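Local coordinates for Sys-1 protein (Caenorhabditis elegans, PDB 3C2G) that acts as a beta-catenin homolog in the Wnt asymmetry pathway, binding the TCF factor POP-1 directly and activating or repressing its target genes, at residues Gln519-Met533 with Lys562-Ile576. Numbering follows the deposited sequence.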
ATOM      1  N   GLN A 519      -8.379 -19.578  14.039  1.00 39.56           N
ATOM      2  CA  GLN A 519      -8.549 -20.975  13.716  1.00 39.33           C
ATOM      3  C   GLN A 519      -7.248 -21.583  13.175  1.00 38.78           C
ATOM      4  O   GLN A 519      -6.878 -22.677  13.592  1.00 39.19           O
ATOM      5  CB  GLN A 519      -9.722 -21.175  12.755  1.00 39.83           C
ATOM      6  CG  GLN A 519      -9.972 -22.633  12.336  1.00 42.55           C
ATOM      7  CD  GLN A 519     -10.235 -23.566  13.516  1.00 45.46           C
ATOM      8  OE1 GLN A 519     -10.763 -23.151  14.553  1.00 45.34           O
ATOM      9  NE2 GLN A 519      -9.870 -24.837  13.353  1.00 45.33           N
ATOM     10  N   GLN A 520      -6.538 -20.880  12.285  1.00 37.66           N
ATOM     11  CA  GLN A 520      -5.307 -21.446  11.712  1.00 37.15           C
ATOM     12  C   GLN A 520      -4.164 -21.568  12.726  1.00 35.78           C
ATOM     13  O   GLN A 520      -3.330 -22.453  12.598  1.00 35.99           O
ATOM     14  CB  GLN A 520      -4.866 -20.757  10.406  1.00 36.35           C
ATOM     15  CG  GLN A 520      -4.089 -19.459  10.564  1.00 39.61           C
ATOM     16  CD  GLN A 520      -3.397 -18.967   9.269  1.00 39.53           C
ATOM     17  OE1 GLN A 520      -3.576 -19.533   8.181  1.00 39.43           O
ATOM     18  NE2 GLN A 520      -2.606 -17.896   9.400  1.00 38.98           N
ATOM     19  N   LEU A 521      -4.146 -20.700  13.734  1.00 34.45           N
ATOM     20  CA  LEU A 521      -3.147 -20.760  14.797  1.00 33.37           C
ATOM     21  C   LEU A 521      -3.377 -21.988  15.665  1.00 34.20           C
ATOM     22  O   LEU A 521      -2.422 -22.650  16.084  1.00 34.57           O
ATOM     23  CB  LEU A 521      -3.197 -19.497  15.666  1.00 32.13           C
ATOM     24  CG  LEU A 521      -2.105 -19.355  16.729  1.00 29.88           C
ATOM     25  CD1 LEU A 521      -1.755 -17.916  16.940  1.00 29.01           C
ATOM     26  CD2 LEU A 521      -2.499 -19.999  18.057  1.00 29.51           C
ATOM     27  N   VAL A 522      -4.649 -22.266  15.944  1.00 34.38           N
ATOM     28  CA  VAL A 522      -5.055 -23.407  16.737  1.00 34.12           C
ATOM     29  C   VAL A 522      -4.622 -24.704  16.053  1.00 34.98           C
ATOM     30  O   VAL A 522      -4.009 -25.573  16.693  1.00 34.66           O
ATOM     31  CB  VAL A 522      -6.579 -23.376  16.984  1.00 34.08           C
ATOM     32  CG1 VAL A 522      -7.086 -24.714  17.482  1.00 32.45           C
ATOM     33  CG2 VAL A 522      -6.917 -22.276  17.982  1.00 33.37           C
ATOM     34  N   GLU A 523      -4.920 -24.805  14.752  1.00 34.99           N
ATOM     35  CA  GLU A 523      -4.610 -25.987  13.951  1.00 36.12           C
ATOM     36  C   GLU A 523      -3.111 -26.208  13.874  1.00 34.83           C
ATOM     37  O   GLU A 523      -2.624 -27.332  14.029  1.00 35.55           O
ATOM     38  CB  GLU A 523      -5.186 -25.855  12.536  1.00 35.61           C
ATOM     39  CG  GLU A 523      -6.712 -25.881  12.481  1.00 39.70           C
ATOM     40  CD  GLU A 523      -7.276 -25.685  11.075  1.00 41.49           C
ATOM     41  OE1 GLU A 523      -8.335 -25.015  10.951  1.00 48.23           O
ATOM     42  OE2 GLU A 523      -6.673 -26.200  10.093  1.00 48.87           O
ATOM     43  N   ARG A 524      -2.377 -25.126  13.653  1.00 33.34           N
ATOM     44  CA  ARG A 524      -0.934 -25.204  13.557  1.00 32.40           C
ATOM     45  C   ARG A 524      -0.309 -25.614  14.879  1.00 32.28           C
ATOM     46  O   ARG A 524       0.718 -26.277  14.885  1.00 33.22           O
ATOM     47  CB  ARG A 524      -0.341 -23.891  13.027  1.00 31.61           C
ATOM     48  CG  ARG A 524      -0.560 -23.730  11.548  1.00 28.09           C
ATOM     49  CD  ARG A 524      -0.218 -22.359  11.052  1.00 26.05           C
ATOM     50  NE  ARG A 524      -0.436 -22.276   9.613  1.00 26.74           N
ATOM     51  CZ  ARG A 524      -0.091 -21.233   8.864  1.00 26.98           C
ATOM     52  NH1 ARG A 524       0.503 -20.190   9.424  1.00 26.96           N
ATOM     53  NH2 ARG A 524      -0.311 -21.245   7.555  1.00 23.34           N
ATOM     54  N   THR A 525      -0.939 -25.237  15.987  1.00 31.19           N
ATOM     55  CA  THR A 525      -0.478 -25.651  17.296  1.00 30.90           C
ATOM     56  C   THR A 525      -0.585 -27.176  17.416  1.00 31.57           C
ATOM     57  O   THR A 525       0.393 -27.854  17.734  1.00 30.69           O
ATOM     58  CB  THR A 525      -1.295 -24.975  18.415  1.00 31.06           C
ATOM     59  OG1 THR A 525      -1.125 -23.554  18.343  1.00 31.37           O
ATOM     60  CG2 THR A 525      -0.850 -25.461  19.768  1.00 28.58           C
ATOM     61  N   ILE A 526      -1.776 -27.712  17.155  1.00 31.84           N
ATOM     62  CA  ILE A 526      -1.992 -29.153  17.238  1.00 31.93           C
ATOM     63  C   ILE A 526      -0.978 -29.864  16.323  1.00 32.52           C
ATOM     64  O   ILE A 526      -0.356 -30.862  16.692  1.00 32.55           O
ATOM     65  CB  ILE A 526      -3.458 -29.525  16.861  1.00 31.75           C
ATOM     66  CG1 ILE A 526      -4.462 -28.835  17.795  1.00 31.05           C
ATOM     67  CG2 ILE A 526      -3.670 -31.041  16.860  1.00 31.19           C
ATOM     68  CD1 ILE A 526      -4.102 -28.871  19.275  1.00 30.43           C
ATOM     69  N   SER A 527      -0.787 -29.300  15.141  1.00 32.21           N
ATOM     70  CA  SER A 527       0.024 -29.925  14.124  1.00 31.69           C
ATOM     71  C   SER A 527       1.506 -29.838  14.473  1.00 31.45           C
ATOM     72  O   SER A 527       2.280 -30.745  14.177  1.00 32.09           O
ATOM     73  CB  SER A 527      -0.297 -29.283  12.776  1.00 31.43           C
ATOM     74  OG  SER A 527       0.742 -29.484  11.861  1.00 33.41           O
ATOM     75  N   LEU A 528       1.904 -28.760  15.131  1.00 30.86           N
ATOM     76  CA  LEU A 528       3.288 -28.627  15.565  1.00 29.60           C
ATOM     77  C   LEU A 528       3.615 -29.523  16.777  1.00 30.03           C
ATOM     78  O   LEU A 528       4.748 -29.992  16.918  1.00 30.58           O
ATOM     79  CB  LEU A 528       3.634 -27.158  15.840  1.00 28.55           C
ATOM     80  CG  LEU A 528       5.029 -26.821  16.373  1.00 27.12           C
ATOM     81  CD1 LEU A 528       6.129 -27.352  15.482  1.00 23.40           C
ATOM     82  CD2 LEU A 528       5.174 -25.329  16.556  1.00 28.61           C
ATOM     83  N   LEU A 529       2.644 -29.761  17.650  1.00 29.88           N
ATOM     84  CA  LEU A 529       2.886 -30.638  18.784  1.00 30.84           C
ATOM     85  C   LEU A 529       3.123 -32.073  18.288  1.00 31.89           C
ATOM     86  O   LEU A 529       3.989 -32.776  18.818  1.00 31.36           O
ATOM     87  CB  LEU A 529       1.750 -30.578  19.789  1.00 30.67           C
ATOM     88  CG  LEU A 529       1.585 -29.256  20.538  1.00 31.23           C
ATOM     89  CD1 LEU A 529       0.324 -29.301  21.389  1.00 30.48           C
ATOM     90  CD2 LEU A 529       2.809 -28.918  21.392  1.00 29.92           C
ATOM     91  N   LEU A 530       2.385 -32.467  17.247  1.00 32.03           N
ATOM     92  CA  LEU A 530       2.587 -33.741  16.554  1.00 32.89           C
ATOM     93  C   LEU A 530       3.976 -33.887  15.925  1.00 34.26           C
ATOM     94  O   LEU A 530       4.670 -34.899  16.130  1.00 34.77           O
ATOM     95  CB  LEU A 530       1.524 -33.929  15.477  1.00 31.70           C
ATOM     96  CG  LEU A 530       0.161 -34.326  16.036  1.00 34.35           C
ATOM     97  CD1 LEU A 530      -0.826 -34.491  14.913  1.00 34.15           C
ATOM     98  CD2 LEU A 530       0.260 -35.621  16.879  1.00 35.95           C
ATOM     99  N   VAL A 531       4.365 -32.876  15.153  1.00 34.73           N
ATOM    100  CA  VAL A 531       5.656 -32.861  14.497  1.00 35.34           C
ATOM    101  C   VAL A 531       6.772 -32.973  15.526  1.00 36.73           C
ATOM    102  O   VAL A 531       7.668 -33.774  15.350  1.00 36.30           O
ATOM    103  CB  VAL A 531       5.828 -31.610  13.596  1.00 35.04           C
ATOM    104  CG1 VAL A 531       7.243 -31.478  13.142  1.00 33.31           C
ATOM    105  CG2 VAL A 531       4.902 -31.698  12.381  1.00 33.98           C
ATOM    106  N   LEU A 532       6.694 -32.196  16.611  1.00 39.17           N
ATOM    107  CA  LEU A 532       7.701 -32.247  17.675  1.00 41.10           C
ATOM    108  C   LEU A 532       7.785 -33.634  18.286  1.00 43.66           C
ATOM    109  O   LEU A 532       8.881 -34.138  18.543  1.00 43.92           O
ATOM    110  CB  LEU A 532       7.409 -31.234  18.776  1.00 40.26           C
ATOM    111  CG  LEU A 532       7.742 -29.768  18.496  1.00 41.13           C
ATOM    112  CD1 LEU A 532       6.872 -28.849  19.361  1.00 37.61           C
ATOM    113  CD2 LEU A 532       9.230 -29.474  18.697  1.00 40.29           C
HETATM  114  N   MSE A 533       6.625 -34.250  18.512  1.00 46.07           N
HETATM  115  CA  MSE A 533       6.580 -35.598  19.053  1.00 50.20           C
HETATM  116  C   MSE A 533       7.357 -36.560  18.166  1.00 49.66           C
HETATM  117  O   MSE A 533       8.238 -37.271  18.650  1.00 50.00           O
HETATM  118  CB  MSE A 533       5.141 -36.064  19.246  1.00 49.04           C
HETATM  119  CG  MSE A 533       4.549 -35.616  20.550  1.00 50.43           C
HETATM  120 SE   MSE A 533       2.616 -35.847  20.617  1.00 59.52          SE
HETATM  121  CE  MSE A 533       2.304 -35.684  22.555  1.00 53.21           C
ATOM    122  N   LYS A 562     -13.029 -29.999   8.895  1.00 69.25           N
ATOM    123  CA  LYS A 562     -11.717 -30.283   8.322  1.00 67.04           C
ATOM    124  C   LYS A 562     -11.185 -31.624   8.848  1.00 65.13           C
ATOM    125  O   LYS A 562     -10.959 -31.773  10.048  1.00 65.48           O
ATOM    126  CB  LYS A 562     -10.763 -29.137   8.640  1.00 67.38           C
ATOM    127  CG  LYS A 562      -9.521 -29.083   7.779  1.00 68.84           C
ATOM    128  CD  LYS A 562      -8.831 -27.741   7.955  1.00 71.47           C
ATOM    129  CE  LYS A 562      -7.570 -27.648   7.117  1.00 72.99           C
ATOM    130  NZ  LYS A 562      -6.935 -26.306   7.250  1.00 73.70           N
ATOM    131  N   PRO A 563     -11.000 -32.609   7.949  1.00 63.09           N
ATOM    132  CA  PRO A 563     -10.689 -33.995   8.332  1.00 60.89           C
ATOM    133  C   PRO A 563      -9.293 -34.191   8.921  1.00 58.41           C
ATOM    134  O   PRO A 563      -9.099 -35.032   9.804  1.00 58.08           O
ATOM    135  CB  PRO A 563     -10.815 -34.759   7.012  1.00 60.98           C
ATOM    136  CG  PRO A 563     -10.506 -33.747   5.967  1.00 62.72           C
ATOM    137  CD  PRO A 563     -11.072 -32.448   6.484  1.00 63.24           C
ATOM    138  N   THR A 564      -8.333 -33.419   8.429  1.00 55.67           N
ATOM    139  CA  THR A 564      -6.962 -33.493   8.902  1.00 52.87           C
ATOM    140  C   THR A 564      -6.823 -32.893  10.310  1.00 50.57           C
ATOM    141  O   THR A 564      -5.963 -33.308  11.085  1.00 50.19           O
ATOM    142  CB  THR A 564      -5.985 -32.819   7.897  1.00 53.35           C
ATOM    143  OG1 THR A 564      -4.650 -32.859   8.412  1.00 53.62           O
ATOM    144  CG2 THR A 564      -6.375 -31.359   7.628  1.00 53.82           C
ATOM    145  N   PHE A 565      -7.678 -31.923  10.629  1.00 47.87           N
ATOM    146  CA  PHE A 565      -7.692 -31.294  11.948  1.00 45.48           C
ATOM    147  C   PHE A 565      -8.257 -32.254  12.993  1.00 44.54           C
ATOM    148  O   PHE A 565      -7.677 -32.415  14.064  1.00 44.76           O
ATOM    149  CB  PHE A 565      -8.481 -29.977  11.913  1.00 44.38           C
ATOM    150  CG  PHE A 565      -8.569 -29.274  13.245  1.00 42.39           C
ATOM    151  CD1 PHE A 565      -7.421 -28.959  13.969  1.00 41.71           C
ATOM    152  CD2 PHE A 565      -9.809 -28.904  13.766  1.00 41.30           C
ATOM    153  CE1 PHE A 565      -7.506 -28.295  15.201  1.00 40.40           C
ATOM    154  CE2 PHE A 565      -9.908 -28.244  14.991  1.00 40.51           C
ATOM    155  CZ  PHE A 565      -8.752 -27.940  15.710  1.00 41.42           C
ATOM    156  N   ILE A 566      -9.378 -32.889  12.656  1.00 42.95           N
ATOM    157  CA  ILE A 566     -10.014 -33.909  13.484  1.00 41.59           C
ATOM    158  C   ILE A 566      -9.044 -35.051  13.790  1.00 40.82           C
ATOM    159  O   ILE A 566      -8.873 -35.455  14.950  1.00 40.10           O
ATOM    160  CB  ILE A 566     -11.275 -34.475  12.779  1.00 41.75           C
ATOM    161  CG1 ILE A 566     -12.334 -33.375  12.612  1.00 41.16           C
ATOM    162  CG2 ILE A 566     -11.837 -35.688  13.533  1.00 40.16           C
ATOM    163  CD1 ILE A 566     -13.514 -33.777  11.741  1.00 41.88           C
ATOM    164  N   HIS A 567      -8.412 -35.565  12.742  1.00 39.98           N
ATOM    165  CA  HIS A 567      -7.471 -36.657  12.894  1.00 39.44           C
ATOM    166  C   HIS A 567      -6.327 -36.225  13.798  1.00 39.19           C
ATOM    167  O   HIS A 567      -5.891 -37.000  14.654  1.00 39.61           O
ATOM    168  CB  HIS A 567      -6.938 -37.115  11.537  1.00 39.47           C
ATOM    169  CG  HIS A 567      -5.955 -38.243  11.625  1.00 39.83           C
ATOM    170  ND1 HIS A 567      -6.328 -39.535  11.931  1.00 39.18           N
ATOM    171  CD2 HIS A 567      -4.613 -38.273  11.445  1.00 40.78           C
ATOM    172  CE1 HIS A 567      -5.259 -40.312  11.943  1.00 40.23           C
ATOM    173  NE2 HIS A 567      -4.205 -39.570  11.652  1.00 41.51           N
ATOM    174  N   ASN A 568      -5.857 -34.989  13.620  1.00 37.77           N
ATOM    175  CA  ASN A 568      -4.734 -34.482  14.411  1.00 37.03           C
ATOM    176  C   ASN A 568      -5.103 -34.363  15.890  1.00 36.33           C
ATOM    177  O   ASN A 568      -4.332 -34.725  16.784  1.00 35.06           O
ATOM    178  CB  ASN A 568      -4.230 -33.146  13.851  1.00 36.38           C
ATOM    179  CG  ASN A 568      -3.259 -33.328  12.695  1.00 37.01           C
ATOM    180  OD1 ASN A 568      -2.783 -34.434  12.429  1.00 39.70           O
ATOM    181  ND2 ASN A 568      -2.951 -32.246  12.015  1.00 35.90           N
ATOM    182  N   VAL A 569      -6.308 -33.864  16.123  1.00 36.14           N
ATOM    183  CA  VAL A 569      -6.819 -33.686  17.464  1.00 35.95           C
ATOM    184  C   VAL A 569      -6.955 -35.035  18.152  1.00 35.93           C
ATOM    185  O   VAL A 569      -6.551 -35.184  19.299  1.00 36.41           O
ATOM    186  CB  VAL A 569      -8.134 -32.902  17.443  1.00 35.54           C
ATOM    187  CG1 VAL A 569      -8.949 -33.167  18.684  1.00 35.63           C
ATOM    188  CG2 VAL A 569      -7.835 -31.408  17.290  1.00 34.65           C
ATOM    189  N   LEU A 570      -7.486 -36.021  17.441  1.00 36.09           N
ATOM    190  CA  LEU A 570      -7.642 -37.360  18.002  1.00 36.36           C
ATOM    191  C   LEU A 570      -6.300 -37.980  18.358  1.00 36.51           C
ATOM    192  O   LEU A 570      -6.138 -38.542  19.447  1.00 37.61           O
ATOM    193  CB  LEU A 570      -8.396 -38.276  17.038  1.00 35.81           C
ATOM    194  CG  LEU A 570      -9.857 -37.923  16.785  1.00 37.00           C
ATOM    195  CD1 LEU A 570     -10.382 -38.630  15.542  1.00 34.89           C
ATOM    196  CD2 LEU A 570     -10.710 -38.236  17.992  1.00 36.45           C
ATOM    197  N   VAL A 571      -5.343 -37.867  17.445  1.00 36.13           N
ATOM    198  CA  VAL A 571      -4.053 -38.521  17.601  1.00 36.40           C
ATOM    199  C   VAL A 571      -3.244 -37.893  18.726  1.00 37.35           C
ATOM    200  O   VAL A 571      -2.649 -38.616  19.532  1.00 38.29           O
ATOM    201  CB  VAL A 571      -3.267 -38.528  16.276  1.00 37.01           C
ATOM    202  CG1 VAL A 571      -1.811 -38.983  16.476  1.00 37.08           C
ATOM    203  CG2 VAL A 571      -3.973 -39.435  15.253  1.00 36.57           C
ATOM    204  N   VAL A 572      -3.229 -36.559  18.790  1.00 37.19           N
ATOM    205  CA  VAL A 572      -2.459 -35.867  19.812  1.00 36.55           C
ATOM    206  C   VAL A 572      -3.003 -36.198  21.199  1.00 37.10           C
ATOM    207  O   VAL A 572      -2.232 -36.400  22.138  1.00 36.17           O
ATOM    208  CB  VAL A 572      -2.358 -34.315  19.582  1.00 36.58           C
ATOM    209  CG1 VAL A 572      -3.599 -33.571  20.060  1.00 33.94           C
ATOM    210  CG2 VAL A 572      -1.144 -33.758  20.292  1.00 35.32           C
ATOM    211  N   CYS A 573      -4.330 -36.261  21.309  1.00 37.35           N
ATOM    212  CA  CYS A 573      -4.973 -36.593  22.567  1.00 38.72           C
ATOM    213  C   CYS A 573      -4.571 -37.988  23.028  1.00 38.88           C
ATOM    214  O   CYS A 573      -4.196 -38.176  24.186  1.00 39.18           O
ATOM    215  CB  CYS A 573      -6.490 -36.494  22.444  1.00 38.66           C
ATOM    216  SG  CYS A 573      -7.103 -34.812  22.500  1.00 43.71           S
ATOM    217  N   ASP A 574      -4.621 -38.946  22.108  1.00 39.41           N
ATOM    218  CA  ASP A 574      -4.275 -40.316  22.409  1.00 40.74           C
ATOM    219  C   ASP A 574      -2.825 -40.437  22.850  1.00 40.61           C
ATOM    220  O   ASP A 574      -2.524 -41.161  23.797  1.00 41.52           O
ATOM    221  CB  ASP A 574      -4.546 -41.223  21.210  1.00 41.85           C
ATOM    222  CG  ASP A 574      -4.458 -42.695  21.568  1.00 44.60           C
ATOM    223  OD1 ASP A 574      -5.343 -43.183  22.313  1.00 46.68           O
ATOM    224  OD2 ASP A 574      -3.495 -43.355  21.117  1.00 47.72           O
ATOM    225  N   LYS A 575      -1.934 -39.720  22.178  1.00 40.22           N
ATOM    226  CA  LYS A 575      -0.522 -39.727  22.543  1.00 40.08           C
ATOM    227  C   LYS A 575      -0.247 -39.038  23.883  1.00 40.20           C
ATOM    228  O   LYS A 575       0.673 -39.435  24.611  1.00 40.41           O
ATOM    229  CB  LYS A 575       0.321 -39.105  21.430  1.00 40.34           C
ATOM    230  CG  LYS A 575       0.474 -39.998  20.213  1.00 40.67           C
ATOM    231  CD  LYS A 575       1.248 -39.302  19.119  1.00 42.65           C
ATOM    232  CE  LYS A 575       1.403 -40.185  17.883  1.00 43.17           C
ATOM    233  NZ  LYS A 575       2.230 -41.396  18.158  1.00 45.05           N
ATOM    234  N   ILE A 576      -1.035 -38.017  24.219  1.00 39.54           N
ATOM    235  CA  ILE A 576      -0.896 -37.384  25.534  1.00 39.21           C
ATOM    236  C   ILE A 576      -1.295 -38.363  26.654  1.00 39.54           C
ATOM    237  O   ILE A 576      -0.637 -38.429  27.696  1.00 38.37           O
ATOM    238  CB  ILE A 576      -1.694 -36.047  25.654  1.00 38.58           C
ATOM    239  CG1 ILE A 576      -1.077 -34.955  24.783  1.00 36.43           C
ATOM    240  CG2 ILE A 576      -1.724 -35.555  27.098  1.00 37.19           C
ATOM    241  CD1 ILE A 576      -2.032 -33.828  24.476  1.00 31.27           C
TER
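Ile526, Phe565 and Val572 carry the apolar seam between helices 515-535 and 563-579, each a knob in a hole of the partner helix. Ile526 enters among Phe565, Asn568, Val569 and Val572: CG1 meets the Phe565 ring, while CG2 lies 3.7 Å from Asn568 CB. Val572 sits among Ile526, Leu529, Leu530 and Met533, a selenomethionine. Leu530 straddles its neighbours, with CD2 on Val571 and Val572 and CD1 against the Asn568 amide.

Phe565 already points at the other helix, and with CG opposite the backbone N (chi1 179°) its ring extends to it. There the aliphatic part of Glu523 crosses one face in a CH-pi contact, CG lying 3.9 Å from the ring centroid. The Gln519 amide, nearly perpendicular to the ring, sets NE2 over that face toward the rim; Val569 CG2 covers the opposite one.

Two polar bonds hold the Glu523 carboxylate. Poorly ordered Lys562 forms a salt bridge with it, NZ meeting the syn lone pair of Glu523 OE2 (2.9 Å); within its own helix Gln519 NE2 donates to Glu523 OE1 on the anti side (2.9 Å). At the other end, Lys575 pairs with Glu539.

Segments 519-533 and 563-576 cross at 48°, their axes 9.5 Å apart at closest approach: knobs-into-holes packing near the C-terminal end of the armadillo domain, consistent with the stacked helices of its superhelix.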